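Local coordinates for protein 11S globulin subunit beta (Cucurbita maxima, PDB 2E9Q) that serves as a seed storage protein, a pumpkin 11S globulin of the cupin family laid down as a nutrient reserve, at residues A[56-60]-A[61-65]; A[287-291]-A[292-296]; A[423-426]-A[427-431]. One frame throughout, in Å; residues are numbered along the deposited sequence. Where two conformers were deposited one is given.

Interaction 1 (A[56-60]-A[61-65]); sequences DEFQC and AGVNM
The carbonyl oxygen of F58 takes a backbone N-H from V63, with V63 N 3.0 Å from F58 O, tilted 33° from the carbonyl plane and bent to 156° at the hydrogen. A second N-H, that of G62, is modelled on the same oxygen, but at a separation so short that its exact place is doubtful; G62 N also makes a weak bond to Q59 O, 3.3 Å away. One residue back, E57 O takes the N-H of A61 in a helical bond, though the place of that oxygen is less sure. The pairs V63 N to F58 O and G62 N to Q59 O make a Schellman motif, with G62 at positive phi as its C-prime residue; it ends helix 56-61 and turns the chain straight into strand 63-70 of the N-terminal cupin barrel. Across this bend the side chains of F58 and V63 meet at about a right angle. V63 CG2 sits over one face of the F58 ring as a CH-pi contact, 3.6 Å from the ring centroid and displaced toward the rim. It reaches that face because chi1 of V63, -47°, places CG2 between its own N and carbonyl carbon. Further along the strand, M65 CB approaches F58 CE1 obliquely at 4.3 Å. An alanine at F58 would probably leave V63 CG2 without its aromatic partner and open a gap toward V376 and M378 of strand 376-379, which the ring also touches. C60, its SG anti to the backbone N, turns away to form the disulfide with C27, while E57 OE2 accepts a hydrogen bond from R33 N.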
ATOM      1  N   ASP A  56      20.087   8.941   5.658  1.00 40.64           N
ATOM      2  CA  ASP A  56      18.945   9.638   5.045  1.00 45.97           C
ATOM      3  C   ASP A  56      18.328   8.957   3.803  1.00 45.66           C
ATOM      4  O   ASP A  56      17.109   8.756   3.754  1.00 43.27           O
ATOM      5  CB  ASP A  56      19.324  11.078   4.689  1.00 45.29           C
ATOM      6  CG  ASP A  56      19.530  11.961   5.927  1.00 57.48           C
ATOM      7  OD1 ASP A  56      20.196  13.011   5.804  1.00 50.27           O
ATOM      8  OD2 ASP A  56      19.019  11.613   7.015  1.00 52.18           O
ATOM      9  N   GLU A  57      19.146   8.615   2.807  1.00 41.34           N
ATOM     10  CA  GLU A  57      18.624   7.959   1.599  1.00 47.33           C
ATOM     11  C   GLU A  57      17.945   6.642   1.958  1.00 40.27           C
ATOM     12  O   GLU A  57      16.832   6.367   1.516  1.00 40.50           O
ATOM     13  CB  GLU A  57      19.731   7.599   0.597  1.00 55.50           C
ATOM     14  CG  GLU A  57      20.653   8.691   0.162  1.00 62.03           C
ATOM     15  CD  GLU A  57      21.792   8.915   1.118  1.00 49.34           C
ATOM     16  OE1 GLU A  57      21.572   9.604   2.133  1.00 48.55           O
ATOM     17  OE2 GLU A  57      22.896   8.393   0.853  1.00 48.31           O
ATOM     18  N   PHE A  58      18.649   5.818   2.733  1.00 36.38           N
ATOM     19  CA  PHE A  58      18.131   4.519   3.138  1.00 42.34           C
ATOM     20  C   PHE A  58      16.799   4.620   3.849  1.00 48.56           C
ATOM     21  O   PHE A  58      15.861   3.878   3.547  1.00 44.56           O
ATOM     22  CB  PHE A  58      19.124   3.800   4.055  1.00 41.77           C
ATOM     23  CG  PHE A  58      20.245   3.115   3.322  1.00 46.68           C
ATOM     24  CD1 PHE A  58      21.010   2.141   3.956  1.00 47.88           C
ATOM     25  CD2 PHE A  58      20.542   3.440   2.003  1.00 46.70           C
ATOM     26  CE1 PHE A  58      22.054   1.499   3.285  1.00 51.11           C
ATOM     27  CE2 PHE A  58      21.585   2.801   1.328  1.00 47.90           C
ATOM     28  CZ  PHE A  58      22.337   1.833   1.972  1.00 39.73           C
ATOM     29  N   GLN A  59      16.729   5.540   4.801  1.00 40.02           N
ATOM     30  CA  GLN A  59      15.524   5.737   5.581  1.00 41.16           C
ATOM     31  C   GLN A  59      14.364   6.116   4.664  1.00 42.71           C
ATOM     32  O   GLN A  59      13.247   5.657   4.849  1.00 47.21           O
ATOM     33  CB  GLN A  59      15.773   6.827   6.623  1.00 47.76           C
ATOM     34  CG  GLN A  59      14.872   6.768   7.835  1.00 58.61           C
ATOM     35  CD  GLN A  59      15.217   7.843   8.861  1.00 65.95           C
ATOM     36  OE1 GLN A  59      14.501   8.034   9.842  1.00 69.83           O
ATOM     37  NE2 GLN A  59      16.322   8.546   8.636  1.00 60.87           N
ATOM     38  N   CYS A  60      14.630   6.946   3.665  1.00 46.45           N
ATOM     39  CA  CYS A  60      13.574   7.351   2.750  1.00 45.25           C
ATOM     40  C   CYS A  60      13.015   6.127   2.043  1.00 51.36           C
ATOM     41  O   CYS A  60      11.798   5.904   2.011  1.00 49.17           O
ATOM     42  CB  CYS A  60      14.120   8.316   1.714  1.00 46.15           C
ATOM     43  SG  CYS A  60      12.868   8.906   0.537  1.00 50.65           S
ATOM     44  N   ALA A  61      13.926   5.334   1.486  1.00 43.18           N
ATOM     45  CA  ALA A  61      13.566   4.133   0.758  1.00 47.83           C
ATOM     46  C   ALA A  61      13.276   2.939   1.666  1.00 42.38           C
ATOM     47  O   ALA A  61      12.710   1.956   1.225  1.00 56.09           O
ATOM     48  CB  ALA A  61      14.671   3.783  -0.237  1.00 45.43           C
ATOM     49  N   GLY A  62      13.646   3.034   2.936  1.00 47.00           N
ATOM     50  CA  GLY A  62      13.406   1.934   3.845  1.00 39.34           C
ATOM     51  C   GLY A  62      14.195   0.709   3.420  1.00 51.97           C
ATOM     52  O   GLY A  62      13.657  -0.393   3.287  1.00 47.52           O
ATOM     53  N   VAL A  63      15.484   0.902   3.192  1.00 43.70           N
ATOM     54  CA  VAL A  63      16.324  -0.204   2.787  1.00 54.38           C
ATOM     55  C   VAL A  63      17.381  -0.462   3.852  1.00 55.60           C
ATOM     56  O   VAL A  63      17.708   0.423   4.654  1.00 53.38           O
ATOM     57  CB  VAL A  63      17.039   0.087   1.429  1.00 54.45           C
ATOM     58  CG1 VAL A  63      16.041   0.627   0.419  1.00 57.50           C
ATOM     59  CG2 VAL A  63      18.173   1.070   1.626  1.00 43.54           C
ATOM     60  N   ASN A  64      17.891  -1.686   3.859  1.00 44.75           N
ATOM     61  CA  ASN A  64      18.943  -2.098   4.771  1.00 42.31           C
ATOM     62  C   ASN A  64      19.908  -2.893   3.905  1.00 49.09           C
ATOM     63  O   ASN A  64      19.498  -3.524   2.923  1.00 48.76           O
ATOM     64  CB  ASN A  64      18.408  -3.015   5.867  1.00 50.16           C
ATOM     65  CG  ASN A  64      17.305  -2.382   6.683  1.00 60.58           C
ATOM     66  OD1 ASN A  64      16.185  -2.182   6.198  1.00 65.43           O
ATOM     67  ND2 ASN A  64      17.612  -2.066   7.934  1.00 53.17           N
ATOM     68  N   MET A  65      21.187  -2.850   4.259  1.00 46.79           N
ATOM     69  CA  MET A  65      22.218  -3.586   3.532  1.00 40.97           C
ATOM     70  C   MET A  65      23.087  -4.319   4.548  1.00 45.06           C
ATOM     71  O   MET A  65      23.549  -3.734   5.532  1.00 50.15           O
ATOM     72  CB  MET A  65      23.085  -2.626   2.715  0.50 45.58           C
ATOM     73  CG  MET A  65      24.006  -3.305   1.700  0.50 40.77           C
ATOM     74  SD  MET A  65      23.112  -3.955   0.271  0.50 56.03           S
ATOM     75  CE  MET A  65      22.569  -2.442  -0.481  0.50 47.28           C
TER

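Interaction 2 (A[287-291]-A[292-296]); sequences KQNIG and RSERA. Unlike the reference sequence in segment 292-296: E294 (reference Val).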
ATOM      1  N   LYS A 287      15.928 -18.445  -7.165  1.00 45.97           N
ATOM      2  CA  LYS A 287      17.188 -17.849  -7.525  1.00 38.15           C
ATOM      3  C   LYS A 287      17.318 -17.749  -9.022  1.00 47.00           C
ATOM      4  O   LYS A 287      16.576 -18.396  -9.767  1.00 40.46           O
ATOM      5  CB  LYS A 287      18.367 -18.652  -6.967  1.00 52.15           C
ATOM      6  CG  LYS A 287      18.671 -19.982  -7.648  1.00 56.65           C
ATOM      7  CD  LYS A 287      20.048 -20.485  -7.190  1.00 58.66           C
ATOM      8  CE  LYS A 287      20.396 -21.860  -7.743  1.00 60.45           C
ATOM      9  NZ  LYS A 287      19.782 -22.968  -6.938  1.00 65.32           N
ATOM     10  N   GLN A 288      18.268 -16.915  -9.441  1.00 45.48           N
ATOM     11  CA  GLN A 288      18.592 -16.676 -10.840  1.00 40.65           C
ATOM     12  C   GLN A 288      20.027 -16.161 -10.862  1.00 50.89           C
ATOM     13  O   GLN A 288      20.380 -15.251 -10.105  1.00 46.42           O
ATOM     14  CB  GLN A 288      17.667 -15.620 -11.450  1.00 38.87           C
ATOM     15  CG  GLN A 288      17.995 -15.287 -12.914  1.00 37.71           C
ATOM     16  CD  GLN A 288      17.177 -14.127 -13.470  1.00 42.41           C
ATOM     17  OE1 GLN A 288      16.050 -13.888 -13.046  1.00 43.25           O
ATOM     18  NE2 GLN A 288      17.741 -13.413 -14.439  1.00 45.56           N
ATOM     19  N   ASN A 289      20.863 -16.740 -11.712  1.00 49.43           N
ATOM     20  CA  ASN A 289      22.241 -16.285 -11.789  1.00 47.89           C
ATOM     21  C   ASN A 289      22.303 -15.162 -12.803  1.00 54.96           C
ATOM     22  O   ASN A 289      21.895 -15.333 -13.955  1.00 50.83           O
ATOM     23  CB  ASN A 289      23.171 -17.415 -12.225  1.00 52.32           C
ATOM     24  CG  ASN A 289      24.628 -17.075 -12.006  1.00 39.49           C
ATOM     25  OD1 ASN A 289      25.226 -17.457 -11.001  1.00 49.08           O
ATOM     26  ND2 ASN A 289      25.201 -16.337 -12.936  1.00 40.79           N
ATOM     27  N   ILE A 290      22.797 -14.007 -12.372  1.00 51.91           N
ATOM     28  CA  ILE A 290      22.902 -12.858 -13.259  1.00 44.53           C
ATOM     29  C   ILE A 290      24.365 -12.490 -13.424  1.00 49.73           C
ATOM     30  O   ILE A 290      24.707 -11.363 -13.783  1.00 53.84           O
ATOM     31  CB  ILE A 290      22.092 -11.657 -12.718  1.00 49.80           C
ATOM     32  CG1 ILE A 290      22.410 -11.410 -11.240  1.00 37.73           C
ATOM     33  CG2 ILE A 290      20.608 -11.927 -12.885  1.00 46.83           C
ATOM     34  CD1 ILE A 290      21.576 -10.302 -10.634  1.00 44.27           C
ATOM     35  N   GLY A 291      25.216 -13.477 -13.167  1.00 52.52           N
ATOM     36  CA  GLY A 291      26.650 -13.310 -13.292  1.00 55.10           C
ATOM     37  C   GLY A 291      27.145 -13.461 -14.722  1.00 56.82           C
ATOM     38  O   GLY A 291      26.372 -13.412 -15.677  1.00 48.78           O
ATOM     39  N   ARG A 292      28.447 -13.666 -14.866  1.00 60.93           N
ATOM     40  CA  ARG A 292      29.051 -13.791 -16.180  1.00 64.79           C
ATOM     41  C   ARG A 292      28.713 -15.062 -16.956  1.00 62.67           C
ATOM     42  O   ARG A 292      28.894 -15.114 -18.172  1.00 59.31           O
ATOM     43  CB  ARG A 292      30.570 -13.625 -16.056  1.00 70.52           C
ATOM     44  CG  ARG A 292      31.216 -14.455 -14.954  1.00 86.10           C
ATOM     45  CD  ARG A 292      32.580 -13.867 -14.578  1.00 96.35           C
ATOM     46  NE  ARG A 292      32.434 -12.524 -14.012  1.00107.34           N
ATOM     47  CZ  ARG A 292      33.419 -11.636 -13.896  1.00108.20           C
ATOM     48  NH1 ARG A 292      34.642 -11.939 -14.310  1.00104.15           N
ATOM     49  NH2 ARG A 292      33.175 -10.437 -13.373  1.00105.95           N
ATOM     50  N   SER A 293      28.203 -16.077 -16.271  1.00 62.86           N
ATOM     51  CA  SER A 293      27.865 -17.323 -16.954  1.00 66.47           C
ATOM     52  C   SER A 293      26.597 -17.187 -17.790  1.00 67.68           C
ATOM     53  O   SER A 293      26.366 -17.977 -18.700  1.00 70.87           O
ATOM     54  CB  SER A 293      27.659 -18.459 -15.955  1.00 66.67           C
ATOM     55  OG  SER A 293      26.308 -18.486 -15.518  1.00 78.22           O
ATOM     56  N   GLU A 294      25.765 -16.197 -17.486  1.00 61.00           N
ATOM     57  CA  GLU A 294      24.534 -16.036 -18.248  1.00 55.87           C
ATOM     58  C   GLU A 294      24.610 -14.895 -19.251  1.00 51.05           C
ATOM     59  O   GLU A 294      25.575 -14.132 -19.278  1.00 53.28           O
ATOM     60  CB  GLU A 294      23.351 -15.838 -17.302  1.00 47.93           C
ATOM     61  CG  GLU A 294      23.268 -16.907 -16.220  1.00 58.14           C
ATOM     62  CD  GLU A 294      23.188 -18.324 -16.790  1.00 70.82           C
ATOM     63  OE1 GLU A 294      22.294 -18.586 -17.628  1.00 54.98           O
ATOM     64  OE2 GLU A 294      24.017 -19.173 -16.394  1.00 63.85           O
ATOM     65  N   ARG A 295      23.593 -14.803 -20.093  1.00 49.61           N
ATOM     66  CA  ARG A 295      23.533 -13.767 -21.107  1.00 59.43           C
ATOM     67  C   ARG A 295      22.973 -12.494 -20.483  1.00 58.52           C
ATOM     68  O   ARG A 295      22.171 -12.556 -19.553  1.00 54.23           O
ATOM     69  CB  ARG A 295      22.627 -14.225 -22.249  1.00 57.64           C
ATOM     70  CG  ARG A 295      22.375 -13.191 -23.317  1.00 61.54           C
ATOM     71  CD  ARG A 295      21.205 -13.625 -24.189  1.00 73.55           C
ATOM     72  NE  ARG A 295      20.918 -12.647 -25.230  1.00 80.76           N
ATOM     73  CZ  ARG A 295      21.698 -12.428 -26.281  1.00 84.75           C
ATOM     74  NH1 ARG A 295      22.817 -13.126 -26.434  1.00 90.93           N
ATOM     75  NH2 ARG A 295      21.365 -11.507 -27.176  1.00 89.35           N
ATOM     76  N   ALA A 296      23.404 -11.344 -20.990  1.00 53.32           N
ATOM     77  CA  ALA A 296      22.920 -10.066 -20.485  1.00 58.17           C
ATOM     78  C   ALA A 296      22.019  -9.436 -21.540  1.00 51.34           C
ATOM     79  O   ALA A 296      22.401  -9.364 -22.701  1.00 59.92           O
ATOM     80  CB  ALA A 296      24.100  -9.146 -20.183  1.00 61.68           C
TER
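N289 and E294 meet where the chain folds back after strand 287-289: E294 CG lies 3.1 Å from N289 O, and its CB comes in behind at 3.7 Å from the same N289 O. The two side chains cross at about a right angle, with the N289 amide and E294 carboxylate planes 72° apart. N289 can stand beside the turn because its CG is anti to the backbone N (chi1 -167°), which carries the amide group across to the far limb. That limb is shaped by a type I beta turn from G291 to E294, closed by a weak bond in which E294 N stands 3.4 Å from G291 O. Here the chain leaves 287-289, an outermost strand of the N-terminal barrel's sheet, and heads for strand 298-300 at the margin of the C-terminal one, so the turn belongs to the linker between the two cupin barrels. At the turn's exposed corner S293 OG donates to E294 OE2 at 2.5 Å, meeting that oxygen on the anti side and 22° out of the carboxylate plane; E294 replaces the valine of the reference sequence. The E294 chain, bent at chi2 (-57°), folds its carboxylate back to this hydroxyl. R132 reaches the pair from outside the turn, with a weak hydrogen bond to S293 OG and a long, weak ion pair to E294 OE2. Farther in, I290 packs on L136 and A309, and its backbone bonds with G134.

Interaction 3 (A[423-426]-A[427-431]); sequences GVLS and NMYRI
Y429 N points almost straight at L425 O, 2.9 Å away and 176° at the hydrogen, and M428 N reaches V424 O at the same length but more bent, 145°. These are ordinary i to i-4 helical bonds. G423 O is offered two donors of N427, the backbone N through a weak bond and the side-chain ND2, although crowding makes the positions of G423 O and ND2 less sure. N427 OD1 is satisfied across the subunit interface by the backbone N of D246 of a neighbouring subunit, while Y429 OH bonds to L179 O of that same subunit. S426 OG stays on its own helix and bonds to L422 O. Between the polar links, M428 SD lies 3.5 Å from V424 CG1, on the branch that stands anti to V424 N (chi1 -178°), and L425 CD2 comes to 4.0 Å from Y429 CE1. At the end of the helix I431 N bonds S426 O at 3.1 Å. With R430 at positive phi, this i to i-5 bond spans the last turn as the chain leaves the helix, in the C-terminal helical arm through which cupin subunits of the 11S globulins pack against one another.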
ATOM      1  N   GLY A 423      11.183  20.158 -33.839  1.00 57.65           N
ATOM      2  CA  GLY A 423      10.589  21.452 -33.543  1.00 58.95           C
ATOM      3  C   GLY A 423      10.503  21.714 -32.045  1.00 65.68           C
ATOM      4  O   GLY A 423      10.637  22.856 -31.596  1.00 66.25           O
ATOM      5  N   VAL A 424      10.284  20.653 -31.271  1.00 62.46           N
ATOM      6  CA  VAL A 424      10.178  20.759 -29.818  1.00 54.68           C
ATOM      7  C   VAL A 424      11.556  20.983 -29.197  1.00 53.11           C
ATOM      8  O   VAL A 424      11.729  21.831 -28.324  1.00 54.32           O
ATOM      9  CB  VAL A 424       9.530  19.479 -29.222  1.00 48.72           C
ATOM     10  CG1 VAL A 424       9.367  19.611 -27.725  1.00 51.77           C
ATOM     11  CG2 VAL A 424       8.175  19.242 -29.869  1.00 47.35           C
ATOM     12  N   LEU A 425      12.542  20.227 -29.659  1.00 51.99           N
ATOM     13  CA  LEU A 425      13.898  20.364 -29.150  1.00 53.12           C
ATOM     14  C   LEU A 425      14.427  21.771 -29.404  1.00 61.52           C
ATOM     15  O   LEU A 425      15.070  22.366 -28.538  1.00 60.70           O
ATOM     16  CB  LEU A 425      14.811  19.354 -29.833  1.00 51.82           C
ATOM     17  CG  LEU A 425      14.565  17.893 -29.482  1.00 52.94           C
ATOM     18  CD1 LEU A 425      15.152  16.995 -30.559  1.00 44.76           C
ATOM     19  CD2 LEU A 425      15.190  17.598 -28.128  1.00 54.10           C
ATOM     20  N   SER A 426      14.160  22.298 -30.598  1.00 57.83           N
ATOM     21  CA  SER A 426      14.619  23.635 -30.966  1.00 61.37           C
ATOM     22  C   SER A 426      14.158  24.686 -29.973  1.00 55.41           C
ATOM     23  O   SER A 426      14.970  25.370 -29.347  1.00 53.63           O
ATOM     24  CB  SER A 426      14.112  24.011 -32.359  1.00 57.84           C
ATOM     25  OG  SER A 426      14.813  23.291 -33.348  1.00 70.20           O
ATOM     26  N   ASN A 427      12.846  24.812 -29.848  1.00 48.80           N
ATOM     27  CA  ASN A 427      12.261  25.771 -28.939  1.00 58.30           C
ATOM     28  C   ASN A 427      12.688  25.498 -27.500  1.00 56.53           C
ATOM     29  O   ASN A 427      12.853  26.428 -26.714  1.00 55.34           O
ATOM     30  CB  ASN A 427      10.738  25.741 -29.076  1.00 49.20           C
ATOM     31  CG  ASN A 427      10.267  26.387 -30.363  1.00 67.57           C
ATOM     32  OD1 ASN A 427      10.284  27.611 -30.491  1.00 73.28           O
ATOM     33  ND2 ASN A 427       9.864  25.570 -31.332  1.00 61.68           N
ATOM     34  N   MET A 428      12.879  24.222 -27.170  1.00 59.48           N
ATOM     35  CA  MET A 428      13.293  23.812 -25.829  1.00 53.99           C
ATOM     36  C   MET A 428      14.665  24.341 -25.447  1.00 52.94           C
ATOM     37  O   MET A 428      14.825  25.012 -24.429  1.00 53.32           O
ATOM     38  CB  MET A 428      13.337  22.277 -25.715  1.00 47.40           C
ATOM     39  CG  MET A 428      12.022  21.604 -25.361  1.00 55.62           C
ATOM     40  SD  MET A 428      12.090  19.782 -25.544  1.00 53.56           S
ATOM     41  CE  MET A 428      13.368  19.325 -24.335  1.00 46.29           C
ATOM     42  N   TYR A 429      15.657  24.009 -26.267  1.00 51.21           N
ATOM     43  CA  TYR A 429      17.035  24.401 -26.012  1.00 52.43           C
ATOM     44  C   TYR A 429      17.524  25.656 -26.723  1.00 50.43           C
ATOM     45  O   TYR A 429      18.722  25.923 -26.745  1.00 56.96           O
ATOM     46  CB  TYR A 429      17.949  23.227 -26.349  1.00 55.40           C
ATOM     47  CG  TYR A 429      17.670  22.029 -25.480  1.00 61.28           C
ATOM     48  CD1 TYR A 429      17.262  20.814 -26.036  1.00 64.91           C
ATOM     49  CD2 TYR A 429      17.771  22.121 -24.098  1.00 52.31           C
ATOM     50  CE1 TYR A 429      16.954  19.724 -25.231  1.00 56.55           C
ATOM     51  CE2 TYR A 429      17.469  21.044 -23.284  1.00 63.66           C
ATOM     52  CZ  TYR A 429      17.058  19.847 -23.854  1.00 59.14           C
ATOM     53  OH  TYR A 429      16.735  18.791 -23.041  1.00 48.63           O
ATOM     54  N   ARG A 430      16.604  26.421 -27.301  1.00 57.11           N
ATOM     55  CA  ARG A 430      16.959  27.653 -28.002  1.00 62.65           C
ATOM     56  C   ARG A 430      18.060  27.406 -29.023  1.00 64.55           C
ATOM     57  O   ARG A 430      19.005  28.185 -29.123  1.00 63.74           O
ATOM     58  CB  ARG A 430      17.429  28.715 -27.003  1.00 66.77           C
ATOM     59  CG  ARG A 430      16.395  29.118 -25.956  1.00 78.02           C
ATOM     60  CD  ARG A 430      17.025  30.011 -24.896  1.00 78.06           C
ATOM     61  NE  ARG A 430      18.132  29.332 -24.229  1.00 80.54           N
ATOM     62  CZ  ARG A 430      19.014  29.931 -23.433  1.00 87.09           C
ATOM     63  NH1 ARG A 430      18.924  31.236 -23.203  1.00 82.79           N
ATOM     64  NH2 ARG A 430      19.984  29.225 -22.864  1.00 84.17           N
ATOM     65  N   ILE A 431      17.940  26.311 -29.766  1.00 67.00           N
ATOM     66  CA  ILE A 431      18.921  25.959 -30.788  1.00 59.48           C
ATOM     67  C   ILE A 431      18.214  25.744 -32.123  1.00 63.92           C
ATOM     68  O   ILE A 431      16.984  25.743 -32.188  1.00 67.19           O
ATOM     69  CB  ILE A 431      19.678  24.683 -30.412  1.00 58.16           C
ATOM     70  CG1 ILE A 431      18.694  23.513 -30.286  1.00 64.43           C
ATOM     71  CG2 ILE A 431      20.432  24.902 -29.117  1.00 50.78           C
ATOM     72  CD1 ILE A 431      19.347  22.178 -29.958  1.00 53.59           C
TER

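Overall arrangement
The three contacts are spread along the chain and none touches another. Interactions 1 and 2 lie on opposite sides of the chain's centre, their own centres 27 Å apart and their nearest atoms about 13 Å; both reach the seven-stranded sheet of the N-terminal barrel, interaction 1 through strand 63-70 and interaction 2 through the edge strand 287-289. Interaction 3 stands well out, its centre 38 Å from that of interaction 1 and 42 Å from that of interaction 2, in the helical arm against a neighbouring subunit. Interactions 1 and 3 lie away from the magnesium-binding residues; in interaction 2 the side chain of I290 is about 12 Å from that of R447, one of them.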